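Local coordinates for protein aminotransferase (Bacillus subtilis, PDB 6L1O) that catalyses pyridoxal-phosphate-dependent amino-group transfer, as part of the pathway that makes the dipeptide antibiotic bacilysin, at residues His64-Phe69 with Val268-Phe273; Glu96-Gly101 with Ala260-Gln265; Val123-Tyr128 with Leu142-Leu147; Gly127-Leu132 with Glu356-Asn361. One frame throughout, in Å; residues are numbered along the deposited sequence.

Interaction 1. Residues His64-Phe69 with Val268-Phe273. With TYR (tyrosine), chain C; PMP (4'-deoxy-4'-aminopyridoxal-5'-phosphate), chain D.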
# COMPACT_ATOMS: atom_id res chain seq x y z
N HIS B 64 -4.82 12.37 -12.98
CA HIS B 64 -5.89 12.51 -12.01
C HIS B 64 -6.78 11.30 -11.91
O HIS B 64 -7.31 11.02 -10.83
CB HIS B 64 -6.71 13.76 -12.30
CG HIS B 64 -5.90 15.03 -12.23
ND1 HIS B 64 -6.45 16.27 -12.44
CD2 HIS B 64 -4.60 15.24 -12.01
CE1 HIS B 64 -5.51 17.19 -12.34
NE2 HIS B 64 -4.37 16.58 -12.11
N GLY B 65 -6.98 10.59 -13.03
CA GLY B 65 -7.85 9.46 -13.11
C GLY B 65 -7.12 8.16 -12.92
O GLY B 65 -5.92 8.20 -12.65
N TYR B 66 -7.80 7.02 -13.04
CA TYR B 66 -7.17 5.73 -12.84
C TYR B 66 -6.12 5.46 -13.89
O TYR B 66 -6.30 5.74 -15.05
CB TYR B 66 -8.21 4.57 -12.85
CG TYR B 66 -9.13 4.51 -11.65
CD1 TYR B 66 -8.61 4.19 -10.35
CD2 TYR B 66 -10.48 4.78 -11.76
CE1 TYR B 66 -9.46 4.12 -9.26
CE2 TYR B 66 -11.32 4.71 -10.66
CZ TYR B 66 -10.80 4.37 -9.40
OH TYR B 66 -11.63 4.33 -8.31
N GLY B 67 -5.00 4.91 -13.45
CA GLY B 67 -3.92 4.53 -14.33
C GLY B 67 -3.83 3.02 -14.43
O GLY B 67 -4.65 2.32 -13.87
N PRO B 68 -2.81 2.51 -15.14
CA PRO B 68 -2.56 1.07 -15.26
C PRO B 68 -2.31 0.45 -13.89
O PRO B 68 -1.54 1.05 -13.11
CB PRO B 68 -1.25 1.00 -16.12
CG PRO B 68 -1.04 2.35 -16.67
CD PRO B 68 -1.77 3.33 -15.77
N PHE B 69 -2.89 -0.74 -13.63
CA PHE B 69 -2.76 -1.43 -12.38
C PHE B 69 -1.27 -1.61 -12.00
O PHE B 69 -0.93 -1.59 -10.86
CB PHE B 69 -3.41 -2.83 -12.43
CG PHE B 69 -4.90 -2.83 -12.26
CD1 PHE B 69 -5.68 -1.72 -12.57
CD2 PHE B 69 -5.55 -4.01 -11.86
CE1 PHE B 69 -7.06 -1.75 -12.41
CE2 PHE B 69 -6.93 -4.04 -11.72
CZ PHE B 69 -7.67 -2.91 -12.00
N VAL B 268 -5.29 -5.59 -4.99
CA VAL B 268 -5.18 -4.68 -3.84
C VAL B 268 -4.99 -3.20 -4.26
O VAL B 268 -5.46 -2.25 -3.56
CB VAL B 268 -4.03 -5.13 -2.92
CG1 VAL B 268 -3.90 -4.19 -1.73
CG2 VAL B 268 -4.23 -6.54 -2.45
N PHE B 269 -4.35 -2.99 -5.41
CA PHE B 269 -3.92 -1.65 -5.88
C PHE B 269 -4.40 -1.29 -7.27
O PHE B 269 -4.82 -2.13 -8.03
CB PHE B 269 -2.41 -1.57 -5.84
CG PHE B 269 -1.86 -1.77 -4.47
CD1 PHE B 269 -2.22 -0.95 -3.43
CD2 PHE B 269 -1.00 -2.79 -4.24
CE1 PHE B 269 -1.68 -1.16 -2.14
CE2 PHE B 269 -0.47 -3.01 -2.97
CZ PHE B 269 -0.81 -2.19 -1.93
N VAL B 270 -4.40 -0.00 -7.57
CA VAL B 270 -4.49 0.45 -8.94
C VAL B 270 -3.28 1.37 -9.17
O VAL B 270 -3.41 2.61 -9.25
CB VAL B 270 -5.79 1.22 -9.23
CG1 VAL B 270 -5.93 1.47 -10.74
CG2 VAL B 270 -7.04 0.49 -8.74
N GLY B 271 -2.13 0.77 -9.27
CA GLY B 271 -0.89 1.54 -9.43
C GLY B 271 -0.65 2.50 -8.29
O GLY B 271 -0.94 2.22 -7.14
N MET B 272 -0.10 3.65 -8.64
CA MET B 272 0.14 4.73 -7.72
C MET B 272 0.11 6.08 -8.49
O MET B 272 0.17 6.08 -9.71
CB MET B 272 1.45 4.51 -7.04
CG MET B 272 2.63 4.28 -7.94
SD MET B 272 4.23 4.51 -7.08
CE MET B 272 3.84 6.03 -6.25
N PHE B 273 0.03 7.19 -7.78
CA PHE B 273 -0.13 8.49 -8.41
C PHE B 273 0.93 8.73 -9.45
O PHE B 273 2.13 8.58 -9.20
CB PHE B 273 -0.15 9.61 -7.36
CG PHE B 273 -0.44 10.98 -7.92
CD1 PHE B 273 -1.62 11.23 -8.59
CD2 PHE B 273 0.45 12.04 -7.73
CE1 PHE B 273 -1.90 12.49 -9.08
CE2 PHE B 273 0.15 13.30 -8.20
CZ PHE B 273 -1.01 13.51 -8.91
CA TYR C . -14.88 1.90 -10.30
C TYR C . -15.57 0.74 -10.95
O TYR C . -16.26 0.00 -10.22
CB TYR C . -13.35 1.93 -10.49
CG TYR C . -12.47 0.69 -10.24
CD1 TYR C . -12.79 -0.57 -10.70
CD2 TYR C . -11.28 0.83 -9.57
CE1 TYR C . -11.96 -1.65 -10.49
CE2 TYR C . -10.45 -0.23 -9.36
CZ TYR C . -10.78 -1.47 -9.81
OH TYR C . -9.92 -2.47 -9.57
OXT TYR C . -15.41 0.69 -12.16
N1 PMP D . -15.88 0.50 -3.47
C2 PMP D . -16.77 0.70 -4.42
C2A PMP D . -18.20 0.35 -4.22
C3 PMP D . -16.33 1.31 -5.69
O3 PMP D . -17.09 1.60 -6.73
C4 PMP D . -14.91 1.61 -5.78
C4A PMP D . -14.42 2.23 -7.02
N4A PMP D . -14.33 1.10 -7.83
C5 PMP D . -14.02 1.29 -4.68
C6 PMP D . -14.60 0.76 -3.56
C5A PMP D . -12.54 1.57 -4.78
O4P PMP D . -12.17 2.87 -5.08
P PMP D . -10.76 3.49 -4.81
O1P PMP D . -9.86 2.43 -4.56
O2P PMP D . -10.51 4.19 -6.00
O3P PMP D . -10.94 4.34 -3.70
O HOH W 1 -4.43 4.57 -10.63
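V270 presents its two methyls to different partners: CG1 to the loop 64-69, CG2 to the bound tyrosine. Pointing away from its own backbone N (chi1 -171°), CG1 sits between two rings, 3.8 Å from Y66 CD1 and 3.7 Å from F69 CD1. It meets both rings obliquely and also touches the carbonyl O of G67. The other branch, V270 CG2, comes to 3.5 Å from CE2 of the ligand tyrosine. Y66 turns one face to that ligand, whose CD2 lies above the plane near the rim, while Y66 CE2 approaches the ligand CB at 3.4 Å. The phenol reaches past the ligand, and Y66 OH donates to O2P of the pyridoxamine phosphate at 2.6 Å, with the acceptor in the plane of the ring. F69 comes to the far end of the ligand, its CZ 3.3 Å from the ligand OH, and carries F269 O over one face. K104 of the second subunit makes a cation-pi contact with the same ring.

The backbones are joined lightly. G271 N gives F69 O a weak, bent hydrogen bond of 3.1 Å, and one water takes the N-H of G67 and donates to V270 O. G271 has positive phi, which favours glycine, and its CA lies near P68 O.

Further polar partners of the ligands, among them R367 for the tyrosine and S236 and Y209 for the cofactor, belong to the second subunit. The two loops thus complete a shared active site at the dimer interface, as in related aminotransferases, where one subunit supplies a tyrosine to the phosphate of its neighbour.

Interaction 2. Residues Glu96-Gly101 with Ala260-Gln265; sequences EVALFG and AVNEFQ
Q265 of helix 255-266 reaches across to strand 97-100 and makes the direct hydrogen bond of the contact. Its NE2 donates to L99 O at 2.9 Å, with an N-H...O angle of 149°, approaching nearly along the C=O axis. A second polar link runs through water: one molecule donates both to V97 O, at 2.8 Å, and to N262 OD1, at 2.6 Å. The strand's other edge is already paired, with A98 and F100 bonded through their backbones to A251 and A249 of strand 249-253.

The other half of the Q265 amide makes a polar-aromatic contact. OE1 lies at the edge of the F100 ring, near its plane and 3.2 Å from CD1, and the amide and ring planes stand 79° apart.

Apolar packing centres on V261. Its CG1 lies 3.8 Å from A98 CB and 3.7 Å from F100 CE1, the ring being met obliquely. V109 and L110 of helix 103-114 extend this packing against F100, Q265 and V261.

Carbonyls on the outer side of an edge strand are therefore served by a helix side chain and a water instead of another strand. Q265 pays for this: OE1 is buried without a hydrogen-bonding partner, and the ring C-H edge of F100 probably offers it only modest electrostatic compensation.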
# COMPACT_ATOMS: atom_id res chain seq x y z
N GLU B 96 10.04 -7.84 -16.03
CA GLU B 96 10.91 -8.10 -14.86
C GLU B 96 10.89 -6.98 -13.81
O GLU B 96 11.75 -6.93 -12.97
CB GLU B 96 12.32 -8.34 -15.34
CG GLU B 96 12.46 -9.63 -16.13
CD GLU B 96 13.88 -9.91 -16.67
OE1 GLU B 96 14.57 -8.97 -17.17
OE2 GLU B 96 14.29 -11.10 -16.64
N VAL B 97 9.91 -6.12 -13.86
CA VAL B 97 9.80 -5.00 -12.92
C VAL B 97 8.43 -4.94 -12.30
O VAL B 97 7.43 -5.01 -12.99
CB VAL B 97 10.08 -3.66 -13.63
CG1 VAL B 97 10.05 -2.49 -12.62
CG2 VAL B 97 11.43 -3.72 -14.35
N ALA B 98 8.37 -4.74 -10.98
CA ALA B 98 7.15 -4.43 -10.30
C ALA B 98 7.38 -3.26 -9.35
O ALA B 98 8.45 -3.17 -8.78
CB ALA B 98 6.62 -5.62 -9.54
N LEU B 99 6.35 -2.41 -9.20
CA LEU B 99 6.38 -1.24 -8.31
C LEU B 99 5.70 -1.49 -7.00
O LEU B 99 4.71 -2.21 -6.92
CB LEU B 99 5.67 -0.05 -8.99
CG LEU B 99 5.97 0.17 -10.46
CD1 LEU B 99 5.25 1.39 -11.01
CD2 LEU B 99 7.45 0.35 -10.63
N PHE B 100 6.20 -0.82 -5.97
CA PHE B 100 5.68 -0.95 -4.62
C PHE B 100 5.54 0.44 -3.96
O PHE B 100 6.31 1.33 -4.27
CB PHE B 100 6.67 -1.74 -3.75
CG PHE B 100 6.83 -3.17 -4.12
CD1 PHE B 100 5.74 -4.02 -4.15
CD2 PHE B 100 8.06 -3.68 -4.45
CE1 PHE B 100 5.89 -5.36 -4.47
CE2 PHE B 100 8.22 -5.01 -4.80
CZ PHE B 100 7.12 -5.86 -4.78
N GLY B 101 4.62 0.57 -3.02
CA GLY B 101 4.54 1.76 -2.18
C GLY B 101 5.54 1.70 -1.04
O GLY B 101 5.14 1.65 0.14
N ALA B 260 3.77 -13.20 -10.05
CA ALA B 260 3.02 -13.46 -8.82
C ALA B 260 2.74 -12.15 -8.08
O ALA B 260 1.63 -11.91 -7.62
CB ALA B 260 3.79 -14.40 -7.94
N VAL B 261 3.75 -11.28 -8.02
CA VAL B 261 3.58 -9.94 -7.44
C VAL B 261 2.47 -9.19 -8.11
O VAL B 261 1.59 -8.64 -7.45
CB VAL B 261 4.88 -9.11 -7.55
CG1 VAL B 261 4.61 -7.67 -7.11
CG2 VAL B 261 5.96 -9.74 -6.68
N ASN B 262 2.49 -9.18 -9.44
CA ASN B 262 1.52 -8.48 -10.22
C ASN B 262 0.12 -9.03 -10.03
O ASN B 262 -0.82 -8.29 -9.91
CB ASN B 262 1.89 -8.55 -11.69
CG ASN B 262 2.97 -7.56 -12.11
OD1 ASN B 262 3.22 -6.54 -11.46
ND2 ASN B 262 3.55 -7.83 -13.25
N GLU B 263 0.00 -10.35 -9.92
CA GLU B 263 -1.29 -10.94 -9.63
C GLU B 263 -1.87 -10.50 -8.29
O GLU B 263 -3.02 -10.08 -8.22
CB GLU B 263 -1.19 -12.46 -9.78
CG GLU B 263 -1.08 -12.84 -11.30
CD GLU B 263 -0.65 -14.28 -11.58
OE1 GLU B 263 -0.66 -15.12 -10.67
OE2 GLU B 263 -0.27 -14.60 -12.72
N PHE B 264 -1.08 -10.58 -7.24
CA PHE B 264 -1.45 -10.11 -5.92
C PHE B 264 -1.86 -8.67 -5.94
O PHE B 264 -2.93 -8.27 -5.51
CB PHE B 264 -0.26 -10.28 -4.94
CG PHE B 264 -0.62 -9.98 -3.51
CD1 PHE B 264 -0.91 -10.99 -2.61
CD2 PHE B 264 -0.58 -8.67 -3.05
CE1 PHE B 264 -1.25 -10.68 -1.27
CE2 PHE B 264 -0.91 -8.38 -1.75
CZ PHE B 264 -1.23 -9.36 -0.86
N GLN B 265 -0.99 -7.84 -6.47
CA GLN B 265 -1.22 -6.42 -6.48
C GLN B 265 -2.42 -5.98 -7.33
O GLN B 265 -3.05 -4.96 -7.02
CB GLN B 265 0.12 -5.73 -6.86
CG GLN B 265 0.69 -5.17 -5.63
CD GLN B 265 2.04 -4.50 -5.66
OE1 GLN B 265 2.62 -4.36 -4.59
NE2 GLN B 265 2.59 -4.17 -6.84
O HOH W 2 4.64 -4.82 -12.85

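Interaction 3. Residues Val123-Tyr128 with Leu142-Leu147; sequences VPNPGY and LYEMPL. With PLP (pyridoxal-5'-phosphate), chain E.
N125 ND2 has two partners: E144 OE1 accepts a weak bond at 3.0 Å, and S360 OG is the other. OD1 of the same amide takes the backbone N-H of N361. The N125 side chain extends away from its own N (chi1 177°), which brings the amide to E144, whose carboxylate plane is turned 82° from it.

The backbones form a parallel ladder. V123 N donates to Y143 O at 3.0 Å, and V123 O receives M145 N at 2.8 Å. Further along, N125 N reaches M145 O at 2.9 Å, and N125 O takes L147 N at 2.7 Å.

On the face that bears P124 and M145, the methionine CE lies beside P124 CD, and L147 CD1 packs at 3.7 Å from P124 CB. On the other face V123 CG2 meets L142 CD1 at 3.7 Å, the two side chains crossing at about a right angle.

Just past the strand, the peptide before P126 is cis, and the chain continues to the cofactor-binding Y128. Strand 120-125, helix 130-137 and strand 141-146 make a beta-alpha-beta crossover at the margin of the large sheet of the PLP-dependent aminotransferase fold.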
# COMPACT_ATOMS: atom_id res chain seq x y z
N VAL B 123 16.53 -16.15 7.53
CA VAL B 123 16.70 -14.75 7.85
C VAL B 123 18.02 -14.50 8.57
O VAL B 123 18.36 -15.21 9.51
CB VAL B 123 15.55 -14.22 8.75
CG1 VAL B 123 15.76 -12.77 9.14
CG2 VAL B 123 14.21 -14.34 8.06
N PRO B 124 18.77 -13.47 8.13
CA PRO B 124 20.05 -13.15 8.81
C PRO B 124 19.88 -12.63 10.22
O PRO B 124 18.91 -11.92 10.56
CB PRO B 124 20.71 -12.11 7.85
CG PRO B 124 19.58 -11.52 7.16
CD PRO B 124 18.56 -12.60 6.96
N ASN B 125 20.86 -12.96 11.07
CA ASN B 125 20.90 -12.50 12.47
C ASN B 125 22.35 -12.01 12.66
O ASN B 125 23.29 -12.83 12.69
CB ASN B 125 20.49 -13.62 13.43
CG ASN B 125 20.57 -13.26 14.88
OD1 ASN B 125 20.87 -12.14 15.26
ND2 ASN B 125 20.32 -14.23 15.73
N PRO B 126 22.56 -10.70 12.76
CA PRO B 126 21.52 -9.63 12.82
C PRO B 126 20.87 -9.33 11.50
O PRO B 126 21.43 -9.61 10.48
CB PRO B 126 22.28 -8.41 13.36
CG PRO B 126 23.68 -8.68 13.10
CD PRO B 126 23.89 -10.16 13.08
N GLY B 127 19.68 -8.73 11.56
CA GLY B 127 18.93 -8.42 10.35
C GLY B 127 17.83 -7.39 10.63
O GLY B 127 17.32 -7.26 11.74
N TYR B 128 17.47 -6.68 9.59
CA TYR B 128 16.32 -5.77 9.61
C TYR B 128 15.08 -6.44 10.25
O TYR B 128 14.55 -7.41 9.69
CB TYR B 128 16.04 -5.38 8.20
CG TYR B 128 15.13 -4.25 7.95
CD1 TYR B 128 15.34 -3.00 8.56
CD2 TYR B 128 14.10 -4.35 7.00
CE1 TYR B 128 14.52 -1.93 8.30
CE2 TYR B 128 13.29 -3.26 6.70
CZ TYR B 128 13.52 -2.06 7.33
OH TYR B 128 12.74 -0.98 7.06
N LEU B 142 10.61 -18.99 10.99
CA LEU B 142 11.91 -18.38 10.78
C LEU B 142 13.06 -19.31 11.16
O LEU B 142 13.01 -19.96 12.22
CB LEU B 142 11.95 -17.08 11.57
CG LEU B 142 13.30 -16.40 11.70
CD1 LEU B 142 13.13 -14.90 11.52
CD2 LEU B 142 13.92 -16.72 13.06
N TYR B 143 14.07 -19.39 10.30
CA TYR B 143 15.32 -20.07 10.60
C TYR B 143 16.46 -19.08 10.44
O TYR B 143 16.63 -18.51 9.37
CB TYR B 143 15.50 -21.30 9.71
CG TYR B 143 16.72 -22.13 10.04
CD1 TYR B 143 16.64 -23.23 10.91
CD2 TYR B 143 17.98 -21.80 9.52
CE1 TYR B 143 17.78 -24.00 11.23
CE2 TYR B 143 19.12 -22.56 9.86
CZ TYR B 143 19.01 -23.65 10.70
OH TYR B 143 20.13 -24.40 11.01
N GLU B 144 17.26 -18.89 11.50
CA GLU B 144 18.34 -17.88 11.51
C GLU B 144 19.62 -18.26 10.75
O GLU B 144 20.09 -19.41 10.82
CB GLU B 144 18.67 -17.51 12.93
CG GLU B 144 17.53 -16.83 13.65
CD GLU B 144 17.81 -16.52 15.10
OE1 GLU B 144 18.90 -16.84 15.60
OE2 GLU B 144 16.92 -15.93 15.76
N MET B 145 20.16 -17.32 9.99
CA MET B 145 21.50 -17.43 9.44
C MET B 145 22.38 -16.43 10.17
O MET B 145 22.24 -15.24 10.00
CB MET B 145 21.53 -17.16 7.95
CG MET B 145 20.55 -17.95 7.09
SD MET B 145 20.79 -17.53 5.35
CE MET B 145 20.10 -15.87 5.36
N PRO B 146 23.30 -16.93 11.04
CA PRO B 146 24.07 -15.99 11.85
C PRO B 146 25.16 -15.26 11.03
O PRO B 146 25.84 -15.84 10.17
CB PRO B 146 24.68 -16.89 12.92
CG PRO B 146 24.72 -18.22 12.34
CD PRO B 146 23.51 -18.33 11.47
N LEU B 147 25.25 -13.96 11.25
CA LEU B 147 26.30 -13.16 10.58
C LEU B 147 27.34 -12.83 11.64
O LEU B 147 27.07 -12.09 12.60
CB LEU B 147 25.71 -11.90 9.95
CG LEU B 147 24.45 -11.99 9.10
CD1 LEU B 147 24.06 -10.64 8.51
CD2 LEU B 147 24.58 -13.06 8.03
N1 PLP E . 15.52 -2.44 3.92
C2 PLP E . 16.34 -2.02 4.90
C2A PLP E . 17.30 -2.95 5.58
C3 PLP E . 16.23 -0.67 5.41
O3 PLP E . 16.97 -0.19 6.41
C4 PLP E . 15.31 0.17 4.74
C4A PLP E . 14.96 1.42 5.52
C5 PLP E . 14.46 -0.35 3.67
C6 PLP E . 14.64 -1.67 3.29
C5A PLP E . 13.53 0.51 2.88
O4P PLP E . 12.48 1.05 3.55
P PLP E . 11.28 1.80 2.72
O1P PLP E . 10.04 1.13 3.19
O2P PLP E . 11.53 1.74 1.23
O3P PLP E . 11.37 3.23 3.18

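Interaction 4. Residues Gly127-Leu132 with Glu356-Asn361. With PLP (pyridoxal-5'-phosphate), chain E.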
# COMPACT_ATOMS: atom_id res chain seq x y z
N GLY B 127 19.68 -8.73 11.56
CA GLY B 127 18.93 -8.42 10.35
C GLY B 127 17.83 -7.39 10.63
O GLY B 127 17.32 -7.26 11.74
N TYR B 128 17.47 -6.68 9.59
CA TYR B 128 16.32 -5.77 9.61
C TYR B 128 15.08 -6.44 10.25
O TYR B 128 14.55 -7.41 9.69
CB TYR B 128 16.04 -5.38 8.20
CG TYR B 128 15.13 -4.25 7.95
CD1 TYR B 128 15.34 -3.00 8.56
CD2 TYR B 128 14.10 -4.35 7.00
CE1 TYR B 128 14.52 -1.93 8.30
CE2 TYR B 128 13.29 -3.26 6.70
CZ TYR B 128 13.52 -2.06 7.33
OH TYR B 128 12.74 -0.98 7.06
N PRO B 129 14.60 -5.93 11.39
CA PRO B 129 13.47 -6.58 12.10
C PRO B 129 12.17 -6.65 11.27
O PRO B 129 11.31 -7.48 11.54
CB PRO B 129 13.27 -5.70 13.35
CG PRO B 129 14.05 -4.49 13.13
CD PRO B 129 15.14 -4.80 12.14
N GLU B 130 12.03 -5.82 10.26
CA GLU B 130 10.78 -5.85 9.50
C GLU B 130 10.64 -7.10 8.67
O GLU B 130 9.51 -7.45 8.32
CB GLU B 130 10.60 -4.57 8.64
CG GLU B 130 10.13 -3.34 9.43
CD GLU B 130 8.78 -3.54 10.17
OE1 GLU B 130 7.82 -4.21 9.61
OE2 GLU B 130 8.65 -3.00 11.32
N TYR B 131 11.73 -7.83 8.42
CA TYR B 131 11.65 -9.12 7.75
C TYR B 131 10.71 -10.06 8.49
O TYR B 131 10.06 -10.91 7.89
CB TYR B 131 13.02 -9.82 7.59
CG TYR B 131 14.04 -9.07 6.78
CD1 TYR B 131 13.64 -8.23 5.73
CD2 TYR B 131 15.41 -9.15 7.07
CE1 TYR B 131 14.54 -7.52 4.99
CE2 TYR B 131 16.35 -8.43 6.31
CZ TYR B 131 15.91 -7.61 5.29
OH TYR B 131 16.77 -6.84 4.57
N LEU B 132 10.66 -9.91 9.82
CA LEU B 132 9.84 -10.76 10.68
C LEU B 132 8.34 -10.62 10.47
O LEU B 132 7.62 -11.59 10.53
CB LEU B 132 10.19 -10.54 12.12
CG LEU B 132 11.01 -11.66 12.72
CD1 LEU B 132 11.36 -11.42 14.19
CD2 LEU B 132 10.18 -12.97 12.65
N GLU B 356 20.31 -5.64 19.79
CA GLU B 356 19.44 -6.81 19.92
C GLU B 356 18.08 -6.65 19.29
O GLU B 356 17.40 -7.63 19.04
CB GLU B 356 19.35 -7.30 21.35
CG GLU B 356 18.81 -6.34 22.35
CD GLU B 356 19.24 -6.77 23.77
OE1 GLU B 356 18.58 -7.69 24.33
OE2 GLU B 356 20.25 -6.24 24.29
N ILE B 357 17.70 -5.44 18.89
CA ILE B 357 16.48 -5.38 18.14
C ILE B 357 16.64 -6.02 16.75
O ILE B 357 15.65 -6.40 16.11
CB ILE B 357 15.86 -3.98 18.03
CG1 ILE B 357 16.58 -3.13 17.07
CG2 ILE B 357 15.73 -3.32 19.39
CD1 ILE B 357 15.80 -2.88 15.84
N PHE B 358 17.89 -6.18 16.31
CA PHE B 358 18.19 -6.88 15.06
C PHE B 358 18.37 -8.40 15.23
O PHE B 358 18.63 -9.09 14.26
CB PHE B 358 19.43 -6.26 14.43
CG PHE B 358 19.32 -4.78 14.23
CD1 PHE B 358 18.65 -4.27 13.13
CD2 PHE B 358 19.86 -3.90 15.16
CE1 PHE B 358 18.51 -2.91 12.98
CE2 PHE B 358 19.74 -2.54 15.00
CZ PHE B 358 19.03 -2.05 13.91
N GLY B 359 18.30 -8.88 16.47
CA GLY B 359 18.42 -10.32 16.75
C GLY B 359 19.48 -10.56 17.81
O GLY B 359 20.25 -9.67 18.18
N SER B 360 19.56 -11.79 18.27
CA SER B 360 20.46 -12.14 19.39
C SER B 360 21.94 -11.87 19.10
O SER B 360 22.72 -11.57 20.00
CB SER B 360 20.26 -13.62 19.76
OG SER B 360 20.56 -14.42 18.68
N ASN B 361 22.34 -11.96 17.84
CA ASN B 361 23.73 -11.67 17.49
C ASN B 361 24.12 -10.22 17.52
O ASN B 361 25.28 -9.92 17.30
CB ASN B 361 24.10 -12.25 16.13
CG ASN B 361 24.41 -13.69 16.23
OD1 ASN B 361 25.25 -14.07 17.03
ND2 ASN B 361 23.72 -14.53 15.42
N1 PLP E . 15.52 -2.44 3.92
C2 PLP E . 16.34 -2.02 4.90
C2A PLP E . 17.30 -2.95 5.58
C3 PLP E . 16.23 -0.67 5.41
O3 PLP E . 16.97 -0.19 6.41
C4 PLP E . 15.31 0.17 4.74
C4A PLP E . 14.96 1.42 5.52
C5 PLP E . 14.46 -0.35 3.67
C6 PLP E . 14.64 -1.67 3.29
C5A PLP E . 13.53 0.51 2.88
O4P PLP E . 12.48 1.05 3.55
P PLP E . 11.28 1.80 2.72
O1P PLP E . 10.04 1.13 3.19
O2P PLP E . 11.53 1.74 1.23
O3P PLP E . 11.37 3.23 3.18
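The turn between strand 120-125 and helix 130-137, which carries the cofactor-stacking Y128, rests through G127 and P129 on I357 and F358 of the loop before strand 365-369. G127 N donates to F358 O at 2.9 Å with an N-H...O angle of 148°, in the carbonyl plane and on a lone pair. In return the F358 ring turns its edge to the turn: G127 O lies in the ring plane, 3.6 Å from CD1.

P129 lies across the two apolar side chains. Its CD meets F358 CD1 obliquely at 3.7 Å, and its CG touches I357 CD1 at 3.6 Å. That methyl also sits over the centre of the F358 ring, 3.8 Å above the plane, so proline, isoleucine and phenylalanine close on one another. A chi1 of 76° puts I357 CG1 in the crowded position between N and the carbonyl carbon, and from there CD1 reaches P129 and the F358 ring.

Beyond the turn, the Y128 ring takes PLP C2 over its centre, 3.6 Å above the plane. The opposite face has E130 N above its rim. Y131 packs edge-to-face with Y128 and sends its hydroxyl to D206.

One well-directed backbone bond and a small apolar cluster thus hold the turn on either side of Y128, through G127 before it and P129 after it. The C-H edge of F358, weakly positive, probably adds a mild attraction for G127 O, while the Y128 ring, nearly parallel to the cofactor ring and offset from it, covers one face of PLP.

From the N terminus, loop 64-69 begins the widest of the first three closures: it returns to 268-273 in interaction 1. Interaction 2, strand 97-100 with helix 255-266, lies within that span and closes a loop of 158 residues. Interaction 3 is enclosed by both, a short beta-alpha-beta closure at the other margin of the same sheet. Interaction 4 starts from G127 and Y128, which it shares with interaction 3, but runs on to 356-361 and so crosses interactions 1 and 2. Interactions 3 and 4 touch, their centres 7 Å apart. Interaction 1 serves the second subunit's active site, whereas interactions 3 and 4 adjoin the PLP of this chain.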